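Local atomic coordinates of monalysin (Pseudomonas entomophila, PDB entry 4MKO), a protein that forms beta-barrel pores in host membranes, a cytolytic and haemolytic toxin that damages the Drosophila intestine and contributes to bacterial virulence. Residues 202-205 and 206-210; 65-68 and 69-73; 95-98 and 99-103. One frame throughout, in Å; residues are numbered along the deposited sequence. Where two conformers were deposited one is given.

Contact 1: 202-205 and 206-210; sequences DTVQ and RNVLM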
loop_
_atom_site.group_PDB
_atom_site.type_symbol
_atom_site.label_atom_id
_atom_site.label_comp_id
_atom_site.label_asym_id
_atom_site.label_seq_id
_atom_site.Cartn_x
_atom_site.Cartn_y
_atom_site.Cartn_z
ATOM N N ASP A 202 6.847 -8.490 2.317
ATOM C CA ASP A 202 6.730 -9.949 2.165
ATOM C C ASP A 202 5.565 -10.481 3.009
ATOM O O ASP A 202 4.702 -11.202 2.486
ATOM C CB ASP A 202 8.059 -10.628 2.551
ATOM C CG ASP A 202 8.108 -12.095 2.189
ATOM O OD1 ASP A 202 7.703 -12.931 3.034
ATOM O OD2 ASP A 202 8.542 -12.412 1.062
ATOM N N THR A 203 5.505 -10.077 4.292
ATOM C CA THR A 203 4.463 -10.479 5.238
ATOM C C THR A 203 3.079 -10.009 4.763
ATOM O O THR A 203 2.127 -10.792 4.786
ATOM C CB THR A 203 4.790 -9.996 6.661
ATOM O OG1 THR A 203 6.064 -10.518 7.032
ATOM C CG2 THR A 203 3.734 -10.427 7.692
ATOM N N VAL A 204 2.964 -8.732 4.359
ATOM C CA VAL A 204 1.689 -8.175 3.893
ATOM C C VAL A 204 1.173 -8.935 2.671
ATOM O O VAL A 204 -0.003 -9.257 2.641
ATOM C CB VAL A 204 1.761 -6.631 3.681
ATOM C CG1 VAL A 204 0.503 -6.085 2.992
ATOM C CG2 VAL A 204 1.960 -5.927 5.026
ATOM N N GLN A 205 2.025 -9.193 1.656
ATOM C CA GLN A 205 1.575 -9.914 0.454
ATOM C C GLN A 205 1.155 -11.327 0.787
ATOM O O GLN A 205 0.102 -11.751 0.312
ATOM C CB GLN A 205 2.659 -9.962 -0.617
ATOM C CG GLN A 205 2.946 -8.612 -1.255
ATOM C CD GLN A 205 4.161 -8.766 -2.129
ATOM O OE1 GLN A 205 4.054 -8.936 -3.349
ATOM N NE2 GLN A 205 5.335 -8.715 -1.507
ATOM N N ARG A 206 1.958 -12.047 1.618
ATOM C CA ARG A 206 1.632 -13.422 1.998
ATOM C C ARG A 206 0.256 -13.469 2.680
ATOM O O ARG A 206 -0.600 -14.257 2.275
ATOM C CB ARG A 206 2.718 -14.014 2.918
ATOM C CG ARG A 206 2.584 -15.523 3.178
ATOM C CD ARG A 206 3.306 -15.995 4.445
ATOM N NE ARG A 206 4.635 -15.401 4.605
ATOM C CZ ARG A 206 4.984 -14.586 5.596
ATOM N NH1 ARG A 206 4.116 -14.285 6.555
ATOM N NH2 ARG A 206 6.207 -14.077 5.646
ATOM N N ASN A 207 0.031 -12.603 3.666
ATOM C CA ASN A 207 -1.215 -12.589 4.424
ATOM C C ASN A 207 -2.420 -12.050 3.679
ATOM O O ASN A 207 -3.479 -12.683 3.704
ATOM C CB ASN A 207 -1.024 -11.852 5.728
ATOM C CG ASN A 207 -0.303 -12.692 6.755
ATOM O OD1 ASN A 207 -0.928 -13.369 7.579
ATOM N ND2 ASN A 207 1.018 -12.627 6.766
ATOM N N VAL A 208 -2.275 -10.897 3.033
ATOM C CA VAL A 208 -3.394 -10.265 2.337
ATOM C C VAL A 208 -3.804 -11.039 1.066
ATOM O O VAL A 208 -4.978 -11.337 0.893
ATOM C CB VAL A 208 -3.109 -8.755 2.056
ATOM C CG1 VAL A 208 -4.136 -8.136 1.093
ATOM C CG2 VAL A 208 -3.031 -7.960 3.350
ATOM N N LEU A 209 -2.867 -11.286 0.164
ATOM C CA LEU A 209 -3.201 -11.932 -1.113
ATOM C C LEU A 209 -3.236 -13.447 -1.066
ATOM O O LEU A 209 -4.143 -14.073 -1.623
ATOM C CB LEU A 209 -2.222 -11.466 -2.194
ATOM C CG LEU A 209 -2.413 -12.069 -3.613
ATOM C CD1 LEU A 209 -3.759 -11.639 -4.231
ATOM C CD2 LEU A 209 -1.248 -11.706 -4.527
ATOM N N MET A 210 -2.198 -14.043 -0.497
ATOM C CA MET A 210 -2.053 -15.498 -0.566
ATOM C C MET A 210 -2.988 -16.229 0.377
ATOM O O MET A 210 -3.630 -17.198 -0.039
ATOM C CB MET A 210 -0.582 -15.917 -0.360
ATOM C CG MET A 210 0.421 -15.200 -1.301
ATOM S SD MET A 210 -0.023 -15.215 -3.068
ATOM C CE MET A 210 0.303 -16.979 -3.475
HETATM O O HOH W 1 5.679 -13.117 9.169
#
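Asp202 meets Arg206 one turn further along helix 201-211, through backbone and side chain at once. Its carbonyl accepts the amide of Arg206 (N to O 3.0 Å), while OD1 of Asp202 makes a salt bridge with NH2 of Arg206 at 3.2 Å. As a hydrogen bond that link is weak, bent to 130° at the hydrogen, with the carboxylate and guanidinium planes 57° apart; the other oxygen, OD2, is bonded to the hydroxyl of Tyr164. The Arg206 side chain is modelled in two conformers, and its contacts are described for one of them, so the link is probably not constant. A bend at chi3 folds this conformer back toward the start of the helix and lays one face of its guanidinium over CA of Thr203. A water bridges the two residues, accepting from NH1 of Arg206 and giving a weak bond to OG1 of Thr203, whose stronger partner is Asp200. Thr203 O is gripped twice by Asn207: by the backbone N, and by ND2 at 2.9 Å. The two donors arrive from opposite faces of the carbonyl plane, and the nearly straight second bond (169°) lies in the plane of the Asn207 amide, which would fix the rotation of that buried group. Val204 CG1 lies 4.0 Å from CG2 of Val208, the two side chains alongside each other and pointing the same way. At Gln205 the helix widens into a pi-type turn: Gln205 O accepts the amide of Leu209 and, weakly, that of Met210. The helix lies against the long strands of the aerolysin-like fold, with Val204 on Tyr58 and Val208 on Val55 and Phe56 of strand 46-67, and Val208 and Leu209 on Leu179 of strand 173-191.

Contact 2: 65-68 and 69-73; sequences ISIP and QNVTT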
loop_
_atom_site.group_PDB
_atom_site.type_symbol
_atom_site.label_atom_id
_atom_site.label_comp_id
_atom_site.label_asym_id
_atom_site.label_seq_id
_atom_site.Cartn_x
_atom_site.Cartn_y
_atom_site.Cartn_z
ATOM N N ILE A 65 15.919 6.160 16.702
ATOM C CA ILE A 65 16.858 7.151 17.230
ATOM C C ILE A 65 16.707 7.271 18.742
ATOM O O ILE A 65 15.574 7.308 19.241
ATOM C CB ILE A 65 16.708 8.542 16.517
ATOM C CG1 ILE A 65 17.831 9.530 16.932
ATOM C CG2 ILE A 65 15.333 9.175 16.770
ATOM C CD1 ILE A 65 18.982 9.586 16.014
ATOM N N SER A 66 17.861 7.365 19.459
ATOM C CA SER A 66 17.880 7.571 20.904
ATOM C C SER A 66 18.450 8.952 21.148
ATOM O O SER A 66 19.449 9.302 20.541
ATOM C CB SER A 66 18.724 6.511 21.607
ATOM O OG SER A 66 18.077 5.252 21.514
ATOM N N ILE A 67 17.778 9.755 21.988
ATOM C CA ILE A 67 18.191 11.139 22.266
ATOM C C ILE A 67 18.411 11.318 23.764
ATOM O O ILE A 67 17.534 10.959 24.558
ATOM C CB ILE A 67 17.171 12.170 21.701
ATOM C CG1 ILE A 67 16.835 11.886 20.227
ATOM C CG2 ILE A 67 17.679 13.610 21.880
ATOM C CD1 ILE A 67 15.608 12.688 19.673
ATOM N N PRO A 68 19.572 11.878 24.174
ATOM C CA PRO A 68 19.825 12.039 25.616
ATOM C C PRO A 68 18.966 13.109 26.269
ATOM O O PRO A 68 18.379 13.966 25.593
ATOM C CB PRO A 68 21.311 12.445 25.696
ATOM C CG PRO A 68 21.861 12.351 24.334
ATOM C CD PRO A 68 20.717 12.336 23.360
ATOM N N GLN A 69 18.943 13.069 27.608
ATOM C CA GLN A 69 18.272 14.041 28.465
ATOM C C GLN A 69 18.877 15.423 28.150
ATOM O O GLN A 69 20.081 15.520 27.872
ATOM C CB GLN A 69 18.532 13.656 29.942
ATOM C CG GLN A 69 17.970 14.611 31.007
ATOM C CD GLN A 69 16.464 14.583 31.104
ATOM O OE1 GLN A 69 15.864 13.623 31.603
ATOM N NE2 GLN A 69 15.822 15.654 30.651
ATOM N N ASN A 70 18.025 16.477 28.151
ATOM C CA ASN A 70 18.423 17.878 27.926
ATOM C C ASN A 70 18.928 18.154 26.507
ATOM O O ASN A 70 19.566 19.184 26.283
ATOM C CB ASN A 70 19.449 18.327 28.992
ATOM C CG ASN A 70 18.954 18.154 30.403
ATOM O OD1 ASN A 70 17.783 18.384 30.701
ATOM N ND2 ASN A 70 19.837 17.748 31.303
ATOM N N VAL A 71 18.641 17.252 25.543
ATOM C CA VAL A 71 19.033 17.453 24.156
ATOM C C VAL A 71 17.798 17.660 23.280
ATOM O O VAL A 71 16.868 16.854 23.323
ATOM C CB VAL A 71 19.967 16.321 23.613
ATOM C CG1 VAL A 71 20.215 16.462 22.111
ATOM C CG2 VAL A 71 21.296 16.295 24.375
ATOM N N THR A 72 17.775 18.769 22.530
ATOM C CA THR A 72 16.754 19.077 21.538
ATOM C C THR A 72 17.489 19.120 20.194
ATOM O O THR A 72 18.510 19.805 20.085
ATOM C CB THR A 72 16.035 20.402 21.864
ATOM O OG1 THR A 72 15.358 20.252 23.110
ATOM C CG2 THR A 72 15.010 20.783 20.798
ATOM N N THR A 73 16.997 18.383 19.178
ATOM C CA THR A 73 17.646 18.388 17.862
ATOM C C THR A 73 16.632 18.307 16.729
ATOM O O THR A 73 15.561 17.728 16.907
ATOM C CB THR A 73 18.706 17.255 17.753
ATOM O OG1 THR A 73 19.493 17.443 16.580
ATOM C CG2 THR A 73 18.100 15.834 17.735
#
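Pro68 and Val71 close a type II beta turn in which the Val71 amide N donates to Pro68 O at 3.3 Å, a bond bent to 139° at the hydrogen and reaching the oxygen from above the carbonyl plane. Asn70, at the third position, takes the positive phi (67°) characteristic of this turn type. Val71 sends its two methyls to different neighbours. Its CG2 reaches the proline ring, 4.0 Å from Pro68 CG, with CB and CG2 also close to CD of the ring. Val71 CG1, anti to the backbone N (chi1 173°), instead meets CG2 of Ile67 at 3.8 Å. Ile67 CG2 also lies 3.6 Å from Val71 O, so it touches both the side chain and the carbonyl of the residue after the bend. The turn carries the chain from the end of strand 46-67 into strand 72-81, and from Ile67 onward it lies in what is inferred to be the pore-forming region (67-135) of this aerolysin-like toxin. Here the two strands diverge and do not pair with each other: Ile67 has backbone bonds with Gly136, whereas Val71 and Thr73 have theirs with Gly134 and Met132. Beyond the bend the apolar contact thins out, CD1 of Ile67 coming only to 4.5 Å from CG2 of Thr73; the buried Ile67 side chain also packs on Met132. On the outer side, Gln69 bends at chi2 so that its NE2 reaches OD1 of Asn70, a weak bond of 3.4 Å between two exposed turn residues.

Contact 3: 95-98 and 99-103; sequences YSVG and ANIDI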
loop_
_atom_site.group_PDB
_atom_site.type_symbol
_atom_site.label_atom_id
_atom_site.label_comp_id
_atom_site.label_asym_id
_atom_site.label_seq_id
_atom_site.Cartn_x
_atom_site.Cartn_y
_atom_site.Cartn_z
ATOM N N TYR A 95 7.284 -2.443 -15.140
ATOM C CA TYR A 95 5.993 -2.108 -14.539
ATOM C C TYR A 95 5.820 -0.599 -14.438
ATOM O O TYR A 95 6.713 0.083 -13.925
ATOM C CB TYR A 95 5.909 -2.714 -13.114
ATOM C CG TYR A 95 4.555 -2.560 -12.443
ATOM C CD1 TYR A 95 3.523 -3.463 -12.690
ATOM C CD2 TYR A 95 4.317 -1.528 -11.534
ATOM C CE1 TYR A 95 2.274 -3.321 -12.083
ATOM C CE2 TYR A 95 3.072 -1.376 -10.922
ATOM C CZ TYR A 95 2.049 -2.269 -11.203
ATOM O OH TYR A 95 0.816 -2.115 -10.596
ATOM N N SER A 96 4.658 -0.097 -14.884
ATOM C CA SER A 96 4.331 1.331 -14.787
ATOM C C SER A 96 2.845 1.575 -14.887
ATOM O O SER A 96 2.118 0.793 -15.508
ATOM C CB SER A 96 5.090 2.152 -15.834
ATOM O OG SER A 96 4.651 1.833 -17.141
ATOM N N VAL A 97 2.386 2.668 -14.263
ATOM C CA VAL A 97 0.987 3.069 -14.306
ATOM C C VAL A 97 0.908 4.581 -14.495
ATOM O O VAL A 97 1.708 5.319 -13.906
ATOM C CB VAL A 97 0.116 2.550 -13.121
ATOM C CG1 VAL A 97 0.553 3.137 -11.789
ATOM C CG2 VAL A 97 -1.371 2.794 -13.369
ATOM N N GLY A 98 -0.064 5.006 -15.302
ATOM C CA GLY A 98 -0.331 6.413 -15.565
ATOM C C GLY A 98 -0.886 7.092 -14.332
ATOM O O GLY A 98 -1.548 6.454 -13.507
ATOM N N ALA A 99 -0.659 8.410 -14.225
ATOM C CA ALA A 99 -1.113 9.228 -13.105
ATOM C C ALA A 99 -2.608 9.160 -12.825
ATOM O O ALA A 99 -2.995 9.375 -11.664
ATOM C CB ALA A 99 -0.713 10.682 -13.335
ATOM N N ASN A 100 -3.458 8.919 -13.874
ATOM C CA ASN A 100 -4.918 8.953 -13.753
ATOM C C ASN A 100 -5.509 7.823 -12.900
ATOM O O ASN A 100 -6.682 7.915 -12.529
ATOM C CB ASN A 100 -5.641 9.040 -15.113
ATOM C CG ASN A 100 -6.992 9.769 -15.040
ATOM O OD1 ASN A 100 -7.203 10.701 -14.239
ATOM N ND2 ASN A 100 -7.951 9.376 -15.876
ATOM N N ILE A 101 -4.694 6.827 -12.508
ATOM C CA ILE A 101 -5.168 5.745 -11.635
ATOM C C ILE A 101 -5.567 6.358 -10.281
ATOM O O ILE A 101 -6.379 5.773 -9.569
ATOM C CB ILE A 101 -4.119 4.613 -11.442
ATOM C CG1 ILE A 101 -4.735 3.378 -10.703
ATOM C CG2 ILE A 101 -2.845 5.108 -10.748
ATOM C CD1 ILE A 101 -3.908 2.104 -10.686
ATOM N N ASP A 102 -5.018 7.564 -9.951
ATOM C CA ASP A 102 -5.292 8.207 -8.668
ATOM C C ASP A 102 -6.772 8.454 -8.391
ATOM O O ASP A 102 -7.125 8.651 -7.231
ATOM C CB ASP A 102 -4.467 9.479 -8.468
ATOM C CG ASP A 102 -4.236 9.757 -6.985
ATOM O OD1 ASP A 102 -3.770 8.846 -6.276
ATOM O OD2 ASP A 102 -4.537 10.881 -6.542
ATOM N N ILE A 103 -7.669 8.325 -9.401
ATOM C CA ILE A 103 -9.122 8.389 -9.146
ATOM C C ILE A 103 -9.517 7.307 -8.107
ATOM O O ILE A 103 -10.537 7.464 -7.440
ATOM C CB ILE A 103 -10.007 8.276 -10.421
ATOM C CG1 ILE A 103 -9.874 6.884 -11.099
ATOM C CG2 ILE A 103 -9.738 9.436 -11.392
ATOM C CD1 ILE A 103 -11.073 6.495 -11.927
#
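Val97 and Ile101 pack against each other where the chain leaves short strand 95-96 and enters the 3-10 segment 99-102, which leads to helix 103-107. The side chains cross at about a right angle, with CG2 of Val97 set 3.8 Å from both CD1 and CG2 of Ile101. With chi1 at 65°, Val97 CG1 sits between the backbone N and the carbonyl carbon, and CG2 is left anti to N, facing Ile101; CG1 makes a more distant contact with CG2 of Ile101. Trp120 and Tyr236, the C-terminal residue, pack on both side chains, and Ile41 of strand 29-43 adds to the packing on Val97, so the Ile101 side is buried.

The opposite character prevails at Gly98 and Ala99. Gly98 is exposed, and the CB of partly exposed Ala99 points away from the residues before it. The Asn100 amide leads away from Val97 and Gly98 and is tied instead to Arg116, through OD1, and to the terminal carboxylate of Tyr236, through ND2. Between the two sides, the start of the 3-10 segment is joined to Gly98 by a long, weak but nearly straight bond from Ile101 N to Gly98 O (171°), and Gly98 O also lies 3.3 Å from the CG2 methyl of Ile101.

In the fold
Contact 1 is partly buried, with five of its nine residues in the interior, whereas contacts 2 and 3 lie at the surface, contact 2 farthest out, its centre about 32 Å from that of the chain. The centres of contacts 2 and 3 are about 42 Å apart, yet both reach the large mixed sheet, through strands 46-67 and 95-96; the helix of contact 1 packs on the first of these strands. Chemistry follows place. Contact 1 combines a salt bridge and a doubly held carbonyl with apolar packing on the sheet. Contacts 2 and 3 each have one backbone bond between their two segments, weak in contact 3, beside aliphatic contacts.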